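Local coordinates for aerotolerance-related membrane protein (PDB 4JDU) that binds calcium through a von Willebrand factor type A domain of a cell-membrane protein and probably contributes to the aerotolerance of Bacteroides fragilis, at residues A[9-14]-A[204-209]. The protein carries 6 engineered substitutions. Residues are numbered along the deposited sequence; the frame is centred on the assembly and turned at random. Where two conformers were deposited one is given.
Sequences VEVMIA and QEINKM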
# COMPACT_ATOMS: atom_id res chain seq x y z
N VAL A 9 14.77 -9.30 7.29
CA VAL A 9 14.64 -8.20 6.33
C VAL A 9 13.84 -7.08 6.98
O VAL A 9 13.01 -7.34 7.86
CB VAL A 9 13.91 -8.69 5.06
CG1 VAL A 9 13.68 -7.56 4.05
CG2 VAL A 9 14.68 -9.83 4.42
N GLU A 10 14.09 -5.84 6.59
CA GLU A 10 13.25 -4.74 7.02
C GLU A 10 12.19 -4.47 5.96
O GLU A 10 12.52 -4.37 4.77
CB GLU A 10 14.08 -3.47 7.28
CG GLU A 10 15.01 -3.62 8.47
CD GLU A 10 15.71 -2.33 8.83
OE1 GLU A 10 15.39 -1.28 8.23
OE2 GLU A 10 16.58 -2.37 9.72
N VAL A 11 10.93 -4.40 6.37
CA VAL A 11 9.83 -4.23 5.42
C VAL A 11 9.03 -2.98 5.77
O VAL A 11 8.49 -2.87 6.87
CB VAL A 11 8.88 -5.45 5.43
CG1 VAL A 11 7.73 -5.25 4.44
CG2 VAL A 11 9.65 -6.72 5.12
N MSE A 12 8.96 -2.03 4.85
CA MSE A 12 8.14 -0.85 5.06
C MSE A 12 6.87 -0.96 4.23
O MSE A 12 6.92 -0.99 2.99
CB MSE A 12 8.88 0.44 4.71
CG MSE A 12 8.01 1.68 4.85
SE MSE A 12 7.33 1.91 6.66
CE MSE A 12 9.01 2.08 7.59
N ILE A 13 5.75 -1.04 4.94
CA ILE A 13 4.44 -1.03 4.30
C ILE A 13 4.08 0.41 3.97
O ILE A 13 4.23 1.31 4.79
CB ILE A 13 3.36 -1.60 5.24
CG1 ILE A 13 3.75 -2.99 5.73
CG2 ILE A 13 2.01 -1.64 4.53
CD1 ILE A 13 3.86 -4.02 4.63
N ALA A 14 3.61 0.64 2.75
CA ALA A 14 3.04 1.94 2.40
C ALA A 14 1.59 1.71 1.99
O ALA A 14 1.33 1.18 0.90
CB ALA A 14 3.83 2.61 1.28
N GLN A 204 7.12 -14.62 0.35
CA GLN A 204 8.02 -15.43 -0.46
C GLN A 204 9.01 -14.56 -1.23
O GLN A 204 10.19 -14.89 -1.33
CB GLN A 204 7.21 -16.30 -1.43
CG GLN A 204 8.04 -16.98 -2.52
CD GLN A 204 7.22 -17.98 -3.31
OE1 GLN A 204 6.45 -18.76 -2.75
NE2 GLN A 204 7.38 -17.96 -4.64
N GLU A 205 8.53 -13.45 -1.77
CA GLU A 205 9.39 -12.51 -2.49
C GLU A 205 10.33 -11.79 -1.53
O GLU A 205 11.51 -11.57 -1.84
CB GLU A 205 8.55 -11.49 -3.26
CG GLU A 205 9.36 -10.51 -4.08
CD GLU A 205 10.22 -11.20 -5.13
OE1 GLU A 205 9.77 -12.22 -5.70
OE2 GLU A 205 11.35 -10.72 -5.38
N ILE A 206 9.81 -11.42 -0.37
CA ILE A 206 10.58 -10.73 0.65
C ILE A 206 11.71 -11.61 1.19
O ILE A 206 12.83 -11.15 1.41
CB ILE A 206 9.67 -10.25 1.81
CG1 ILE A 206 8.85 -9.03 1.38
CG2 ILE A 206 10.48 -9.94 3.07
CD1 ILE A 206 7.84 -8.58 2.41
N ASN A 207 11.41 -12.90 1.37
CA ASN A 207 12.38 -13.84 1.93
C ASN A 207 13.49 -14.26 0.96
O ASN A 207 14.08 -15.34 1.10
CB ASN A 207 11.67 -15.08 2.50
CG ASN A 207 10.87 -14.76 3.75
OD1 ASN A 207 10.56 -13.61 4.03
ND2 ASN A 207 10.53 -15.80 4.51
N LYS A 208 13.76 -13.40 -0.02
CA LYS A 208 14.91 -13.56 -0.89
C LYS A 208 15.85 -12.37 -0.69
O LYS A 208 16.91 -12.27 -1.31
CB LYS A 208 14.47 -13.67 -2.35
CG LYS A 208 13.53 -14.84 -2.62
CD LYS A 208 13.22 -14.96 -4.11
N MSE A 209 15.44 -11.48 0.21
CA MSE A 209 16.21 -10.30 0.56
C MSE A 209 17.18 -10.61 1.70
O MSE A 209 17.15 -11.70 2.28
CB MSE A 209 15.25 -9.18 0.98
CG MSE A 209 15.64 -7.78 0.52
SE MSE A 209 14.69 -7.21 -1.07
CE MSE A 209 16.20 -7.07 -2.30
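Val9 and Val11 of the central strand 9-16 meet Ile206 and Met209 where helix 195-206 runs out, and so illustrate how a von Willebrand factor type A fold, a mixed sheet flanked by helices and here one part of a longer membrane protein, brings the first strand of the domain against the end of its last helix.

The interaction across the two segments is apolar. Val11 and Ile206 meet end to end: CD1 of Ile206 comes up to both branches of the valine, 3.8 Å from Val11 CG2 and 3.9 Å from Val11 CG1. With Ile206 CG2 turned anti to its own nitrogen, the shorter branch also faces the strand and lies 4.1 Å from Val9 CG1. Ile206 touches Val113 of strand 109-116 as well, as Val11 does, so the last turn of the helix rests on two adjacent parallel strands. Val9 is shared between the helix and the turn that follows it. Its side chain lies roughly perpendicular to that of Met209, a selenomethionine, and both methyls approach the CB of Met209. From there the selenium end bends off from Val9.

Hydrogen bonding belongs to each segment's own surroundings. Val9 pairs with Lys49, and Val11 with Lys49 and Gly51 of strand 49-55, while Val9 N is also hydrogen-bonded to Asp48 OD1. Within 204-209, Met209 N donates to Ile206 O at 2.9 Å, closing a turn around Asn207 and Lys208, where the chain has left the helix. This fold-back sets Met209 CB just 3.5 Å from Val9 CG2.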